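Local coordinates for Sodium/calcium exchanger membrane region domain-containing protein (Archaeoglobus fulgidus, PDB 4KPP) that exchanges protons for calcium ions across the membrane, as a member of the sodium/calcium exchanger family of transporters, at residues L134-L145 with S272-V283. Sequence-based numbering, arbitrary orientation.
Sequences LDDGIRLEIFFL and SASMNALISSKV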
# COMPACT_ATOMS: atom_id res chain seq x y z
N LEU A 134 -7.37 -11.76 -14.37
CA LEU A 134 -7.39 -10.30 -14.23
C LEU A 134 -7.88 -9.61 -15.51
O LEU A 134 -7.79 -10.18 -16.60
CB LEU A 134 -6.00 -9.78 -13.85
CG LEU A 134 -5.38 -10.21 -12.51
CD1 LEU A 134 -6.45 -10.43 -11.44
CD2 LEU A 134 -4.50 -11.44 -12.68
N ASP A 135 -8.38 -8.39 -15.36
CA ASP A 135 -8.89 -7.62 -16.49
C ASP A 135 -7.76 -7.22 -17.44
O ASP A 135 -6.58 -7.31 -17.09
CB ASP A 135 -9.61 -6.36 -15.99
CG ASP A 135 -10.42 -6.61 -14.73
OD1 ASP A 135 -11.60 -6.99 -14.85
OD2 ASP A 135 -9.86 -6.42 -13.63
N ASP A 136 -8.12 -6.77 -18.63
CA ASP A 136 -7.14 -6.33 -19.62
C ASP A 136 -6.49 -5.02 -19.21
O ASP A 136 -5.37 -4.71 -19.63
CB ASP A 136 -7.79 -6.17 -21.00
CG ASP A 136 -8.21 -7.49 -21.61
OD1 ASP A 136 -7.59 -8.52 -21.27
OD2 ASP A 136 -9.15 -7.49 -22.43
N GLY A 137 -7.19 -4.24 -18.38
CA GLY A 137 -6.71 -2.95 -17.94
C GLY A 137 -5.49 -3.04 -17.04
O GLY A 137 -4.79 -2.06 -16.84
N ILE A 138 -5.24 -4.24 -16.52
CA ILE A 138 -4.09 -4.48 -15.64
C ILE A 138 -2.77 -4.21 -16.36
O ILE A 138 -1.78 -3.84 -15.73
CB ILE A 138 -4.16 -5.91 -15.03
CG1 ILE A 138 -5.09 -5.91 -13.81
CG2 ILE A 138 -2.80 -6.42 -14.59
CD1 ILE A 138 -4.65 -4.94 -12.73
N ARG A 139 -2.76 -4.35 -17.68
CA ARG A 139 -1.56 -4.10 -18.48
C ARG A 139 -1.00 -2.69 -18.26
O ARG A 139 0.19 -2.45 -18.44
CB ARG A 139 -1.83 -4.31 -19.97
CG ARG A 139 -2.24 -5.72 -20.35
CD ARG A 139 -2.15 -5.92 -21.86
NE ARG A 139 -3.05 -6.96 -22.35
CZ ARG A 139 -2.70 -8.24 -22.49
NH1 ARG A 139 -3.58 -9.11 -22.96
NH2 ARG A 139 -1.48 -8.64 -22.16
N LEU A 140 -1.87 -1.77 -17.87
CA LEU A 140 -1.46 -0.42 -17.51
C LEU A 140 -0.52 -0.48 -16.31
O LEU A 140 0.63 -0.06 -16.39
CB LEU A 140 -2.69 0.44 -17.17
CG LEU A 140 -2.67 1.96 -17.35
CD1 LEU A 140 -3.69 2.61 -16.42
CD2 LEU A 140 -1.29 2.58 -17.15
N GLU A 141 -1.02 -1.00 -15.19
CA GLU A 141 -0.23 -1.06 -13.96
C GLU A 141 1.02 -1.91 -14.13
O GLU A 141 2.04 -1.63 -13.52
CB GLU A 141 -1.06 -1.55 -12.77
CG GLU A 141 -2.44 -2.08 -13.11
CD GLU A 141 -3.48 -0.99 -13.28
OE1 GLU A 141 -3.59 -0.13 -12.38
OE2 GLU A 141 -4.18 -0.99 -14.31
N ILE A 142 0.93 -2.94 -14.97
CA ILE A 142 2.08 -3.80 -15.27
C ILE A 142 3.23 -2.99 -15.86
O ILE A 142 4.39 -3.15 -15.46
CB ILE A 142 1.69 -4.93 -16.24
CG1 ILE A 142 0.74 -5.92 -15.57
CG2 ILE A 142 2.93 -5.66 -16.75
CD1 ILE A 142 0.33 -7.08 -16.46
N PHE A 143 2.90 -2.13 -16.81
CA PHE A 143 3.88 -1.27 -17.47
C PHE A 143 4.61 -0.38 -16.47
O PHE A 143 5.84 -0.29 -16.48
CB PHE A 143 3.20 -0.42 -18.53
CG PHE A 143 4.11 0.56 -19.22
CD1 PHE A 143 4.89 0.15 -20.29
CD2 PHE A 143 4.17 1.88 -18.80
CE1 PHE A 143 5.73 1.05 -20.93
CE2 PHE A 143 5.01 2.77 -19.44
CZ PHE A 143 5.79 2.36 -20.50
N PHE A 144 3.85 0.30 -15.61
CA PHE A 144 4.44 1.22 -14.65
C PHE A 144 5.17 0.49 -13.53
O PHE A 144 6.14 1.01 -12.98
CB PHE A 144 3.39 2.17 -14.09
CG PHE A 144 3.11 3.33 -14.99
CD1 PHE A 144 3.96 4.42 -15.02
CD2 PHE A 144 2.00 3.33 -15.82
CE1 PHE A 144 3.72 5.49 -15.85
CE2 PHE A 144 1.75 4.39 -16.66
CZ PHE A 144 2.61 5.47 -16.68
N LEU A 145 4.71 -0.71 -13.21
CA LEU A 145 5.38 -1.55 -12.23
C LEU A 145 6.75 -1.95 -12.76
O LEU A 145 7.73 -1.98 -12.02
CB LEU A 145 4.55 -2.80 -11.95
CG LEU A 145 4.09 -3.03 -10.51
CD1 LEU A 145 3.92 -1.71 -9.77
CD2 LEU A 145 2.80 -3.82 -10.50
N SER A 272 -11.96 -9.68 -9.53
CA SER A 272 -11.22 -8.82 -10.45
C SER A 272 -10.96 -7.43 -9.89
O SER A 272 -9.82 -6.98 -9.85
CB SER A 272 -11.97 -8.71 -11.78
OG SER A 272 -12.07 -9.97 -12.41
N ALA A 273 -12.03 -6.76 -9.47
CA ALA A 273 -11.91 -5.43 -8.89
C ALA A 273 -11.06 -5.45 -7.62
O ALA A 273 -10.31 -4.52 -7.35
CB ALA A 273 -13.28 -4.86 -8.60
N SER A 274 -11.18 -6.53 -6.85
CA SER A 274 -10.41 -6.70 -5.63
C SER A 274 -8.91 -6.76 -5.93
O SER A 274 -8.11 -6.13 -5.26
CB SER A 274 -10.86 -7.96 -4.89
OG SER A 274 -10.21 -8.07 -3.64
N MET A 275 -8.55 -7.53 -6.96
CA MET A 275 -7.15 -7.63 -7.37
C MET A 275 -6.65 -6.37 -8.06
O MET A 275 -5.48 -6.02 -7.95
CB MET A 275 -6.93 -8.84 -8.28
CG MET A 275 -7.17 -10.20 -7.62
SD MET A 275 -6.19 -10.45 -6.12
CE MET A 275 -4.54 -10.09 -6.70
N ASN A 276 -7.54 -5.68 -8.77
CA ASN A 276 -7.20 -4.41 -9.39
C ASN A 276 -6.70 -3.41 -8.36
O ASN A 276 -5.76 -2.66 -8.62
CB ASN A 276 -8.41 -3.81 -10.12
CG ASN A 276 -8.68 -4.47 -11.45
OD1 ASN A 276 -7.77 -5.00 -12.09
ND2 ASN A 276 -9.93 -4.42 -11.89
N ALA A 277 -7.32 -3.41 -7.19
CA ALA A 277 -6.99 -2.48 -6.12
C ALA A 277 -5.65 -2.84 -5.48
O ALA A 277 -4.83 -1.96 -5.22
CB ALA A 277 -8.10 -2.45 -5.08
N LEU A 278 -5.45 -4.13 -5.22
CA LEU A 278 -4.21 -4.60 -4.62
C LEU A 278 -3.01 -4.37 -5.53
O LEU A 278 -1.91 -4.06 -5.07
CB LEU A 278 -4.31 -6.08 -4.26
CG LEU A 278 -5.29 -6.48 -3.16
CD1 LEU A 278 -5.12 -7.94 -2.83
CD2 LEU A 278 -5.11 -5.61 -1.92
N ILE A 279 -3.23 -4.52 -6.83
CA ILE A 279 -2.16 -4.32 -7.81
C ILE A 279 -1.86 -2.83 -7.97
O ILE A 279 -0.69 -2.43 -8.01
CB ILE A 279 -2.52 -4.96 -9.17
CG1 ILE A 279 -2.55 -6.49 -9.03
CG2 ILE A 279 -1.54 -4.51 -10.25
CD1 ILE A 279 -3.17 -7.21 -10.22
N SER A 280 -2.91 -2.01 -8.02
CA SER A 280 -2.76 -0.56 -8.10
C SER A 280 -2.16 0.01 -6.81
O SER A 280 -1.41 0.99 -6.85
CB SER A 280 -4.10 0.11 -8.40
OG SER A 280 -3.96 1.52 -8.42
N SER A 281 -2.50 -0.59 -5.68
CA SER A 281 -1.94 -0.17 -4.40
C SER A 281 -0.44 -0.46 -4.36
O SER A 281 0.33 0.31 -3.78
CB SER A 281 -2.63 -0.89 -3.24
OG SER A 281 -2.04 -0.55 -2.00
N LYS A 282 -0.04 -1.57 -4.98
CA LYS A 282 1.37 -1.87 -5.15
C LYS A 282 2.03 -0.78 -5.98
O LYS A 282 3.14 -0.36 -5.68
CB LYS A 282 1.57 -3.25 -5.80
CG LYS A 282 2.98 -3.51 -6.34
CD LYS A 282 4.05 -3.47 -5.26
CE LYS A 282 5.44 -3.60 -5.88
NZ LYS A 282 6.55 -3.49 -4.89
N VAL A 283 1.34 -0.30 -7.01
CA VAL A 283 1.88 0.75 -7.87
C VAL A 283 2.23 2.01 -7.09
O VAL A 283 3.36 2.49 -7.17
CB VAL A 283 0.93 1.10 -9.04
CG1 VAL A 283 1.51 2.23 -9.89
CG2 VAL A 283 0.66 -0.13 -9.90
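Asp135 and Asn276 supply the one hydrogen bond between 134-145 and 272-283: Asn276 ND2 donates to Asp135 OD2 over 2.7 Å. The bond is bent, 137° at the hydrogen, and meets the carboxylate from above its plane. Asp135 CG lies beside its own backbone N (chi1 -39°), swinging the carboxylate toward helix 272-283, where OD1 lies 3.5 Å from Ser272 CB. A leucine in place of Asp135 would probably leave the Asn276 amide without its acceptor and free to turn.

Further along the helices the contact is mainly apolar. Leu134, whose side chain is near the calcium site of Ile330, Asp333, Lys335 and Glu340, lays CD1 against Met275 CB (3.6 Å). Ile138 and Ile279 reach tip to tip, their CD1 atoms 3.7 Å apart. Ile279 CG2 rests on the CB and CG of Glu141, and Val283 CG2 is wedged between Glu141 CB and Leu145 CD1, 3.6 Å from each. Leu145 also leans over Lys282 CG. The N-to-C directions of helix 138-145 and helix 272-283 differ by 23°, and the pair joins the first and second sodium/calcium exchanger family regions.

Tyr176 OH, from helix 163-182, is hydrogen-bonded to both Glu141 OE1 and Ser280 OG; Lys282 NZ is hydrogen-bonded to Ser324 OG and Asn108 OD1. With these buried polar ends satisfied from outside, the two helices are tied mainly by apolar contacts and through Tyr176.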